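Local coordinates for protein AgaA (Rhizobium radiobacter, PDB 6HLX) that binds the opine agropinic acid, serving as the periplasmic substrate-binding protein of an ABC transporter for its import, at residues 7-12 with 22-27; 169-174 with 190-195; 211-216 with 454-459. All coordinates share one frame; numbering follows the deposited sequence.

Interaction 1. Residues 7-12 with 22-27. With G9Z (agropinic acid), chain E.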
loop_
_atom_site.group_PDB
_atom_site.type_symbol
_atom_site.label_atom_id
_atom_site.label_comp_id
_atom_site.label_asym_id
_atom_site.label_seq_id
_atom_site.Cartn_x
_atom_site.Cartn_y
_atom_site.Cartn_z
ATOM N N GLY A 7 3.094 4.086 -18.353
ATOM C CA GLY A 7 2.179 2.971 -18.507
ATOM C C GLY A 7 1.831 2.369 -17.162
ATOM O O GLY A 7 2.657 1.679 -16.557
ATOM N N LEU A 8 0.607 2.631 -16.683
ATOM C CA LEU A 8 0.120 2.070 -15.413
ATOM C C LEU A 8 -0.495 0.672 -15.635
ATOM O O LEU A 8 -1.083 0.404 -16.689
ATOM C CB LEU A 8 -0.978 2.962 -14.795
ATOM C CG LEU A 8 -0.630 4.334 -14.249
ATOM C CD1 LEU A 8 -1.931 5.055 -13.861
ATOM C CD2 LEU A 8 0.339 4.239 -13.054
ATOM N N SER A 9 -0.463 -0.175 -14.575
ATOM C CA SER A 9 -1.017 -1.530 -14.636
ATOM C C SER A 9 -2.541 -1.571 -14.593
ATOM O O SER A 9 -3.119 -2.659 -14.682
ATOM C CB SER A 9 -0.427 -2.405 -13.527
ATOM O OG SER A 9 -0.829 -1.906 -12.267
ATOM N N GLY A 10 -3.174 -0.403 -14.457
ATOM C CA GLY A 10 -4.628 -0.319 -14.468
ATOM C C GLY A 10 -5.145 1.097 -14.410
ATOM O O GLY A 10 -4.399 2.030 -14.105
ATOM N N GLU A 11 -6.450 1.229 -14.602
ATOM C CA GLU A 11 -7.117 2.510 -14.485
ATOM C C GLU A 11 -7.559 2.692 -13.027
ATOM O O GLU A 11 -8.236 1.816 -12.486
ATOM C CB GLU A 11 -8.332 2.551 -15.428
ATOM C CG GLU A 11 -9.179 3.803 -15.296
ATOM C CD GLU A 11 -10.163 4.030 -16.436
ATOM O OE1 GLU A 11 -10.518 5.203 -16.685
ATOM O OE2 GLU A 11 -10.578 3.041 -17.084
ATOM N N PRO A 12 -7.243 3.834 -12.385
ATOM C CA PRO A 12 -7.702 4.019 -10.992
ATOM C C PRO A 12 -9.230 3.993 -10.902
ATOM O O PRO A 12 -9.929 4.625 -11.715
ATOM C CB PRO A 12 -7.185 5.421 -10.637
ATOM C CG PRO A 12 -5.946 5.590 -11.522
ATOM C CD PRO A 12 -6.387 4.950 -12.830
ATOM N N GLY A 22 -5.472 1.122 -4.666
ATOM C CA GLY A 22 -4.373 0.312 -5.172
ATOM C C GLY A 22 -3.255 1.204 -5.696
ATOM O O GLY A 22 -3.359 2.437 -5.670
ATOM N N THR A 23 -2.173 0.586 -6.162
ATOM C CA THR A 23 -0.961 1.306 -6.604
ATOM C C THR A 23 -1.227 2.249 -7.778
ATOM O O THR A 23 -0.617 3.326 -7.839
ATOM C CB THR A 23 0.150 0.293 -6.888
ATOM O OG1 THR A 23 0.275 -0.525 -5.723
ATOM C CG2 THR A 23 1.495 0.947 -7.206
ATOM N N SER A 24 -2.147 1.867 -8.695
ATOM C CA SER A 24 -2.399 2.738 -9.867
ATOM C C SER A 24 -2.930 4.116 -9.445
ATOM O O SER A 24 -2.355 5.141 -9.830
ATOM C CB SER A 24 -3.341 2.060 -10.862
ATOM O OG SER A 24 -2.743 0.867 -11.346
ATOM N N GLY A 25 -3.993 4.123 -8.626
ATOM C CA GLY A 25 -4.580 5.357 -8.115
ATOM C C GLY A 25 -3.573 6.137 -7.282
ATOM O O GLY A 25 -3.451 7.352 -7.432
ATOM N N ARG A 26 -2.798 5.439 -6.422
ATOM C CA ARG A 26 -1.780 6.102 -5.596
ATOM C C ARG A 26 -0.733 6.820 -6.451
ATOM O O ARG A 26 -0.344 7.936 -6.120
ATOM C CB ARG A 26 -1.076 5.092 -4.693
ATOM C CG ARG A 26 -1.976 4.682 -3.548
ATOM C CD ARG A 26 -1.322 3.601 -2.734
ATOM N NE ARG A 26 -1.615 3.830 -1.321
ATOM C CZ ARG A 26 -1.151 3.081 -0.329
ATOM N NH1 ARG A 26 -0.432 1.991 -0.589
ATOM N NH2 ARG A 26 -1.406 3.409 0.931
ATOM N N THR A 27 -0.261 6.167 -7.547
ATOM C CA THR A 27 0.779 6.749 -8.416
ATOM C C THR A 27 0.308 8.102 -8.993
ATOM O O THR A 27 1.075 9.053 -8.992
ATOM C CB THR A 27 1.159 5.745 -9.536
ATOM O OG1 THR A 27 1.616 4.537 -8.906
ATOM C CG2 THR A 27 2.231 6.304 -10.503
HETATM O OAM G9Z E . -2.833 -2.272 -6.301
HETATM C CAB G9Z E . -2.508 -3.459 -6.445
HETATM C CAC G9Z E . -2.662 -4.150 -7.665
HETATM C CB G9Z E . -2.118 -5.590 -7.417
HETATM C CA G9Z E . -1.838 -5.656 -5.925
HETATM C C G9Z E . -0.513 -6.132 -5.669
HETATM O O G9Z E . 0.443 -5.309 -5.687
HETATM N N G9Z E . -2.097 -4.259 -5.444
HETATM C CAG G9Z E . -1.819 -3.781 -4.035
HETATM C CAH G9Z E . -2.952 -4.201 -3.097
HETATM O OAP G9Z E . -2.953 -5.628 -3.065
HETATM C CAI G9Z E . -2.780 -3.651 -1.678
HETATM O OAQ G9Z E . -2.356 -2.266 -1.757
HETATM C CAJ G9Z E . -4.127 -3.677 -0.881
HETATM O OAR G9Z E . -3.914 -3.145 0.440
HETATM C CAK G9Z E . -4.854 -5.041 -0.800
HETATM O OAT G9Z E . -6.189 -4.845 -0.295
HETATM C CAL G9Z E . -4.079 -6.079 0.027
HETATM O OAS G9Z E . -4.740 -7.361 -0.049
HETATM O OXT G9Z E . -0.359 -7.368 -5.470
HETATM O O HOH W 1 -0.125 0.326 -11.020
#
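One water is shared by Ser9 OG and Ser24 OG, 2.7 Å from each, sitting to one side of the pair. In this periplasmic binding protein the end of strand 3-8 and the loop after it pack on the start of helix 23-32, which has Gly22 at its N-cap. Ser9 OG has a second partner in the hydroxyl of Tyr332, while Ser24 OG, 3.4 Å from Gly10 O, makes at most a weak bond there. Around this polar spot the contact is apolar and buried. The Pro12 ring lies against the bare backbone of the helix, its CB 3.6 Å from Gly25 CA. Leu8 slides past Thr27 in the opposite direction, CD2 reaching Thr27 CG2 at 3.8 Å. Thr27 serves both sides because its chi1 of -58° sends the methyl toward Leu8 and turns the hydroxyl back to the helix, where OG1 donates to Thr23 O at 2.8 Å. That carbonyl also accepts Thr27 N, from the opposite face of its plane. The N-terminal end of the same helix reaches the ligand and would be expected to suit a carbonyl oxygen: Thr23 N donates to OAM of agropinic acid at 2.9 Å, with an angle of 161° at the hydrogen.

Interaction 2. Residues 169-174 with 190-195. With ZN (zinc ion), chain N; ZN (zinc ion), chain S.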
loop_
_atom_site.group_PDB
_atom_site.type_symbol
_atom_site.label_atom_id
_atom_site.label_comp_id
_atom_site.label_asym_id
_atom_site.label_seq_id
_atom_site.Cartn_x
_atom_site.Cartn_y
_atom_site.Cartn_z
ATOM N N GLY A 169 -10.975 4.880 -19.647
ATOM C CA GLY A 169 -10.426 3.727 -20.357
ATOM C C GLY A 169 -9.127 3.996 -21.097
ATOM O O GLY A 169 -8.607 3.095 -21.758
ATOM N N ARG A 170 -8.563 5.219 -20.992
ATOM C CA ARG A 170 -7.345 5.490 -21.746
ATOM C C ARG A 170 -6.234 6.124 -20.921
ATOM O O ARG A 170 -5.144 5.546 -20.832
ATOM C CB ARG A 170 -7.654 6.334 -23.002
ATOM C CG ARG A 170 -6.404 6.766 -23.754
ATOM C CD ARG A 170 -6.671 7.325 -25.148
ATOM N NE ARG A 170 -5.433 7.819 -25.770
ATOM C CZ ARG A 170 -4.511 7.043 -26.345
ATOM N NH1 ARG A 170 -3.409 7.576 -26.855
ATOM N NH2 ARG A 170 -4.682 5.725 -26.403
ATOM N N GLU A 171 -6.468 7.337 -20.380
ATOM C CA GLU A 171 -5.391 7.993 -19.637
ATOM C C GLU A 171 -5.839 9.134 -18.743
ATOM O O GLU A 171 -6.914 9.701 -18.934
ATOM C CB GLU A 171 -4.309 8.532 -20.609
ATOM C CG GLU A 171 -4.789 9.648 -21.530
ATOM C CD GLU A 171 -3.681 10.290 -22.352
ATOM O OE1 GLU A 171 -2.532 9.786 -22.317
ATOM O OE2 GLU A 171 -3.969 11.291 -23.038
ATOM N N ILE A 172 -4.957 9.502 -17.809
ATOM C CA ILE A 172 -5.077 10.718 -16.998
ATOM C C ILE A 172 -3.869 11.575 -17.381
ATOM O O ILE A 172 -2.741 11.066 -17.385
ATOM C CB ILE A 172 -5.083 10.434 -15.477
ATOM C CG1 ILE A 172 -6.416 9.758 -15.050
ATOM C CG2 ILE A 172 -4.809 11.730 -14.665
ATOM C CD1 ILE A 172 -6.350 8.999 -13.716
ATOM N N THR A 173 -4.095 12.845 -17.732
ATOM C CA THR A 173 -3.007 13.772 -18.055
ATOM C C THR A 173 -2.857 14.791 -16.923
ATOM O O THR A 173 -3.852 15.301 -16.400
ATOM C CB THR A 173 -3.206 14.440 -19.428
ATOM O OG1 THR A 173 -3.442 13.448 -20.434
ATOM C CG2 THR A 173 -2.019 15.324 -19.832
ATOM N N VAL A 174 -1.611 15.065 -16.529
ATOM C CA VAL A 174 -1.300 16.055 -15.501
ATOM C C VAL A 174 -0.277 17.020 -16.103
ATOM O O VAL A 174 0.510 16.609 -16.972
ATOM C CB VAL A 174 -0.834 15.436 -14.165
ATOM C CG1 VAL A 174 -1.885 14.447 -13.625
ATOM C CG2 VAL A 174 0.534 14.769 -14.314
ATOM N N GLU A 190 4.571 17.720 -18.592
ATOM C CA GLU A 190 3.350 16.899 -18.500
ATOM C C GLU A 190 3.699 15.453 -18.291
ATOM O O GLU A 190 4.766 14.976 -18.688
ATOM C CB GLU A 190 2.528 16.939 -19.810
ATOM C CG GLU A 190 2.093 18.297 -20.275
ATOM C CD GLU A 190 1.177 18.289 -21.476
ATOM O OE1 GLU A 190 0.749 19.396 -21.843
ATOM O OE2 GLU A 190 0.903 17.216 -22.056
ATOM N N VAL A 191 2.748 14.722 -17.729
ATOM C CA VAL A 191 2.843 13.278 -17.618
ATOM C C VAL A 191 1.478 12.749 -18.045
ATOM O O VAL A 191 0.444 13.257 -17.577
ATOM C CB VAL A 191 3.238 12.760 -16.204
ATOM C CG1 VAL A 191 3.481 11.241 -16.242
ATOM C CG2 VAL A 191 4.495 13.465 -15.695
ATOM N N HIS A 192 1.474 11.779 -18.960
ATOM C CA HIS A 192 0.244 11.103 -19.387
ATOM C C HIS A 192 0.333 9.700 -18.770
ATOM O O HIS A 192 1.230 8.910 -19.108
ATOM C CB HIS A 192 0.135 11.054 -20.927
ATOM C CG HIS A 192 0.107 12.413 -21.576
ATOM N ND1 HIS A 192 -0.677 12.669 -22.683
ATOM C CD2 HIS A 192 0.803 13.535 -21.261
ATOM C CE1 HIS A 192 -0.449 13.939 -23.006
ATOM N NE2 HIS A 192 0.452 14.497 -22.196
ATOM N N TYR A 193 -0.576 9.406 -17.842
ATOM C CA TYR A 193 -0.649 8.090 -17.173
ATOM C C TYR A 193 -1.615 7.258 -18.013
ATOM O O TYR A 193 -2.817 7.500 -17.957
ATOM C CB TYR A 193 -1.149 8.243 -15.719
ATOM C CG TYR A 193 -0.139 8.930 -14.828
ATOM C CD1 TYR A 193 0.886 8.211 -14.213
ATOM C CD2 TYR A 193 -0.203 10.303 -14.601
ATOM C CE1 TYR A 193 1.841 8.848 -13.415
ATOM C CE2 TYR A 193 0.734 10.948 -13.788
ATOM C CZ TYR A 193 1.774 10.221 -13.226
ATOM O OH TYR A 193 2.711 10.878 -12.462
ATOM N N VAL A 194 -1.094 6.330 -18.809
ATOM C CA VAL A 194 -1.859 5.520 -19.774
ATOM C C VAL A 194 -2.143 4.150 -19.155
ATOM O O VAL A 194 -1.246 3.513 -18.608
ATOM C CB VAL A 194 -1.086 5.401 -21.108
ATOM C CG1 VAL A 194 -1.937 4.694 -22.171
ATOM C CG2 VAL A 194 -0.623 6.780 -21.617
ATOM N N PHE A 195 -3.367 3.693 -19.271
ATOM C CA PHE A 195 -3.788 2.449 -18.617
ATOM C C PHE A 195 -3.570 1.234 -19.487
ATOM O O PHE A 195 -4.173 1.137 -20.565
ATOM C CB PHE A 195 -5.279 2.551 -18.238
ATOM C CG PHE A 195 -5.675 3.891 -17.637
ATOM C CD1 PHE A 195 -4.917 4.470 -16.622
ATOM C CD2 PHE A 195 -6.843 4.526 -18.030
ATOM C CE1 PHE A 195 -5.281 5.701 -16.068
ATOM C CE2 PHE A 195 -7.228 5.749 -17.455
ATOM C CZ PHE A 195 -6.440 6.330 -16.488
HETATM ZN ZN ZN N . -1.883 11.449 -23.738
HETATM ZN ZN ZN S . -0.168 18.940 -23.660
HETATM O O HOH W 2 -1.908 19.047 -23.052
#
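Ile172 and Tyr193 form a hydrogen-bonded pair in an antiparallel pair of strands, with Tyr193 N 2.8 Å from Ile172 O. Strand 171-174 and strand 190-195 run 170° apart and share four backbone hydrogen bonds, a fifth running from Phe195 N to Arg170 O, within the mixed sheet that carries strand 3-8. A classic beta bulge at Arg170 and Glu171 marks where the first strand meets strand 161-167. The tight part is the face on which Ile172, Val174 and Tyr193 pack on helix 23-32; there Val174 CG2 comes to the edge of the Tyr193 ring, 3.9 Å from CE2. The solvent side begins at exposed Gly169 and Arg170, beside Phe195, whose ring lies with one face over Glu171 CA and receives Ile172 CG1 at its edge.

The other face, with Glu171 and His192, is partly exposed and also held by metal. Thr173 CG2 makes a CH-pi contact over the His192 ring, 3.6 Å from its centroid and 17° off the normal. Glu171 and His192, carboxylate and ring planes 62° apart, share a zinc ion: Glu171 OE1 at 2.3 Å, its OE2 at 2.2 Å and His192 ND1 at 2.0 Å. With ND1 given to zinc, His192 NE2 donates its proton, near the ring plane, to Glu190 OE2 at 2.8 Å. That oxygen is the long arm, 2.6 Å from a second zinc that OE1 binds more closely, so the imidazole is probably polarised by its own zinc and more weakly, indirectly, by the other.

Interaction 3. Residues 211-216 with 454-459. With ZN (zinc ion), chain Q; G9Z (agropinic acid), chain E.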
loop_
_atom_site.group_PDB
_atom_site.type_symbol
_atom_site.label_atom_id
_atom_site.label_comp_id
_atom_site.label_asym_id
_atom_site.label_seq_id
_atom_site.Cartn_x
_atom_site.Cartn_y
_atom_site.Cartn_z
ATOM N N VAL A 211 5.530 3.996 -24.727
ATOM C CA VAL A 211 5.560 4.617 -23.387
ATOM C C VAL A 211 7.012 4.747 -22.925
ATOM O O VAL A 211 7.876 4.040 -23.440
ATOM C CB VAL A 211 4.707 3.902 -22.306
ATOM C CG1 VAL A 211 3.217 3.978 -22.626
ATOM C CG2 VAL A 211 5.160 2.461 -22.089
ATOM N N ASP A 212 7.250 5.588 -21.899
ATOM C CA ASP A 212 8.594 5.867 -21.389
ATOM C C ASP A 212 8.915 5.156 -20.079
ATOM O O ASP A 212 10.086 4.944 -19.787
ATOM C CB ASP A 212 8.748 7.369 -21.215
ATOM C CG ASP A 212 8.425 8.104 -22.502
ATOM O OD1 ASP A 212 8.941 7.695 -23.560
ATOM O OD2 ASP A 212 7.610 9.033 -22.450
ATOM N N ILE A 213 7.894 4.855 -19.282
ATOM C CA ILE A 213 8.017 4.117 -18.016
ATOM C C ILE A 213 6.839 3.167 -17.909
ATOM O O ILE A 213 5.751 3.520 -18.342
ATOM C CB ILE A 213 7.999 5.091 -16.775
ATOM C CG1 ILE A 213 9.108 6.161 -16.851
ATOM C CG2 ILE A 213 8.070 4.313 -15.396
ATOM C CD1 ILE A 213 9.154 7.083 -15.592
ATOM N N ILE A 214 7.049 1.988 -17.310
ATOM C CA ILE A 214 5.950 1.082 -16.971
ATOM C C ILE A 214 6.099 0.610 -15.545
ATOM O O ILE A 214 7.228 0.443 -15.068
ATOM C CB ILE A 214 5.735 -0.119 -17.938
ATOM C CG1 ILE A 214 6.984 -1.082 -17.985
ATOM C CG2 ILE A 214 5.291 0.352 -19.333
ATOM C CD1 ILE A 214 6.686 -2.496 -18.580
ATOM N N ASP A 215 4.983 0.328 -14.879
ATOM C CA ASP A 215 5.072 -0.270 -13.532
ATOM C C ASP A 215 4.673 -1.753 -13.575
ATOM O O ASP A 215 4.304 -2.266 -14.639
ATOM C CB ASP A 215 4.289 0.534 -12.482
ATOM C CG ASP A 215 2.798 0.593 -12.626
ATOM O OD1 ASP A 215 2.249 -0.136 -13.488
ATOM O OD2 ASP A 215 2.162 1.332 -11.845
ATOM N N TYR A 216 4.784 -2.463 -12.427
ATOM C CA TYR A 216 4.454 -3.883 -12.330
ATOM C C TYR A 216 5.052 -4.704 -13.488
ATOM O O TYR A 216 4.335 -5.370 -14.226
ATOM C CB TYR A 216 2.936 -4.074 -12.227
ATOM C CG TYR A 216 2.390 -3.795 -10.847
ATOM C CD1 TYR A 216 1.977 -2.515 -10.486
ATOM C CD2 TYR A 216 2.182 -4.828 -9.936
ATOM C CE1 TYR A 216 1.442 -2.251 -9.225
ATOM C CE2 TYR A 216 1.634 -4.579 -8.671
ATOM C CZ TYR A 216 1.268 -3.286 -8.318
ATOM O OH TYR A 216 0.694 -3.033 -7.081
ATOM N N GLN A 454 9.413 -6.235 -7.070
ATOM C CA GLN A 454 8.449 -5.226 -7.519
ATOM C C GLN A 454 9.279 -4.281 -8.366
ATOM O O GLN A 454 10.084 -3.508 -7.839
ATOM C CB GLN A 454 7.810 -4.514 -6.316
ATOM C CG GLN A 454 6.774 -3.445 -6.732
ATOM C CD GLN A 454 5.519 -4.038 -7.354
ATOM O OE1 GLN A 454 5.199 -5.208 -7.162
ATOM N NE2 GLN A 454 4.777 -3.235 -8.102
ATOM N N ASN A 455 9.166 -4.417 -9.691
ATOM C CA ASN A 455 10.058 -3.690 -10.577
ATOM C C ASN A 455 9.331 -2.713 -11.478
ATOM O O ASN A 455 8.169 -2.936 -11.843
ATOM C CB ASN A 455 10.817 -4.712 -11.452
ATOM C CG ASN A 455 11.594 -5.733 -10.631
ATOM O OD1 ASN A 455 12.177 -5.408 -9.603
ATOM N ND2 ASN A 455 11.601 -6.981 -11.038
ATOM N N TYR A 456 10.034 -1.622 -11.817
ATOM C CA TYR A 456 9.634 -0.646 -12.834
ATOM C C TYR A 456 10.594 -0.844 -13.997
ATOM O O TYR A 456 11.685 -1.423 -13.840
ATOM C CB TYR A 456 9.822 0.812 -12.348
ATOM C CG TYR A 456 8.753 1.246 -11.374
ATOM C CD1 TYR A 456 8.859 0.949 -10.014
ATOM C CD2 TYR A 456 7.606 1.906 -11.812
ATOM C CE1 TYR A 456 7.875 1.338 -9.111
ATOM C CE2 TYR A 456 6.606 2.291 -10.918
ATOM C CZ TYR A 456 6.746 1.997 -9.566
ATOM O OH TYR A 456 5.768 2.316 -8.658
ATOM N N ALA A 457 10.223 -0.307 -15.155
ATOM C CA ALA A 457 11.140 -0.301 -16.281
ATOM C C ALA A 457 11.037 1.041 -16.953
ATOM O O ALA A 457 9.955 1.637 -16.986
ATOM C CB ALA A 457 10.821 -1.411 -17.255
ATOM N N VAL A 458 12.187 1.569 -17.399
ATOM C CA VAL A 458 12.224 2.876 -18.055
ATOM C C VAL A 458 12.930 2.756 -19.389
ATOM O O VAL A 458 13.763 1.850 -19.597
ATOM C CB VAL A 458 12.867 3.990 -17.162
ATOM C CG1 VAL A 458 12.217 4.048 -15.772
ATOM C CG2 VAL A 458 14.385 3.820 -17.037
ATOM N N LYS A 459 12.639 3.700 -20.288
ATOM C CA LYS A 459 13.329 3.750 -21.562
ATOM C C LYS A 459 14.671 4.450 -21.344
ATOM O O LYS A 459 14.774 5.338 -20.496
ATOM C CB LYS A 459 12.490 4.543 -22.589
ATOM C CG LYS A 459 11.636 3.661 -23.502
ATOM C CD LYS A 459 12.495 2.927 -24.554
ATOM C CE LYS A 459 11.729 2.456 -25.759
ATOM N NZ LYS A 459 12.315 1.209 -26.327
HETATM ZN ZN ZN Q . 7.592 9.894 -24.364
HETATM O OAM G9Z E . -2.833 -2.272 -6.301
HETATM C CAB G9Z E . -2.508 -3.459 -6.445
HETATM C CAC G9Z E . -2.662 -4.150 -7.665
HETATM C CB G9Z E . -2.118 -5.590 -7.417
HETATM C CA G9Z E . -1.838 -5.656 -5.925
HETATM C C G9Z E . -0.513 -6.132 -5.669
HETATM O O G9Z E . 0.443 -5.309 -5.687
HETATM N N G9Z E . -2.097 -4.259 -5.444
HETATM C CAG G9Z E . -1.819 -3.781 -4.035
HETATM C CAH G9Z E . -2.952 -4.201 -3.097
HETATM O OAP G9Z E . -2.953 -5.628 -3.065
HETATM C CAI G9Z E . -2.780 -3.651 -1.678
HETATM O OAQ G9Z E . -2.356 -2.266 -1.757
HETATM C CAJ G9Z E . -4.127 -3.677 -0.881
HETATM O OAR G9Z E . -3.914 -3.145 0.440
HETATM C CAK G9Z E . -4.854 -5.041 -0.800
HETATM O OAT G9Z E . -6.189 -4.845 -0.295
HETATM C CAL G9Z E . -4.079 -6.079 0.027
HETATM O OAS G9Z E . -4.740 -7.361 -0.049
HETATM O OXT G9Z E . -0.359 -7.368 -5.470
HETATM O O HOH W 3 3.444 2.898 -10.059
HETATM O O HOH W 4 6.170 -1.457 -10.090
HETATM O O HOH W 5 6.342 11.269 -24.179
#
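Asp212 and Lys459 open a short antiparallel ladder, Lys459 N donating to Asp212 O at 2.9 Å. Ile214 and Ala457 continue it as a hydrogen-bonded pair, in which Ile214 N reaches Ala457 O at 2.9 Å and Ala457 N returns a bond to Ile214 O. The strands 213-214 and 456-459, far apart in sequence, are thus neighbours in the same mixed sheet. At the Asp212 end the carboxylate binds a zinc ion together with His488 and His490 of the terminal hexahistidine, evidently a purification tag, while its OD2 also takes the backbone N-H of Tyr5.

Past the ladder, waters take over. One accepts from Tyr216 N at 2.9 Å, donates to Asn455 O and is weakly bonded by Gln454 NE2; it also sits over one face of the Tyr456 ring. Another donates to Asp215 OD2 at 2.7 Å and joins it to the Tyr456 hydroxyl.

The flat groups meet at the ligand end. Gln454, bent at chi2 (69°), brings NE2 over the centre of the Tyr216 ring, 3.3 Å above its plane, with ring and amide planes 82° apart. Its OE1 is turned to Arg452, which hydrogen-bonds agropinic acid, making Gln454 a second-shell residue. Elsewhere the packing is apolar: Ile213 lies beside Val458, CG1 to CG1 3.9 Å, on one face of the sheet, and Ile214 meets Ala457 on the other. Asp215 CB presses obliquely on Tyr456 CE2 at 3.3 Å.

Tyr216 OH is also hydrogen-bonded to Thr23 OG1. It donates to the carboxylate oxygen O of agropinic acid at 2.7 Å, with that oxygen near the ring plane, a bond that the ligand's negative charge would be expected to strengthen.

All three contacts reach the same sheet, with strand 3-8 of interaction 1 at its middle. On one flank Leu8 N lies 2.8 Å from Val194 O of interaction 2, and on the other Gly7 N lies 2.7 Å from Ile213 O of interaction 3. The centres of interactions 1 and 2 are about 10 Å apart and those of 1 and 3 about 12 Å, whereas interactions 2 and 3 do not touch. Interactions 1 and 3 reach agropinic acid and join beside it, Thr23 OG1 being 2.9 Å from Tyr216 OH. Interactions 2 and 3 both bear zinc, but of these only interaction 3 also touches the ligand; in interaction 2 Phe195's side chain stands about 13 Å from it.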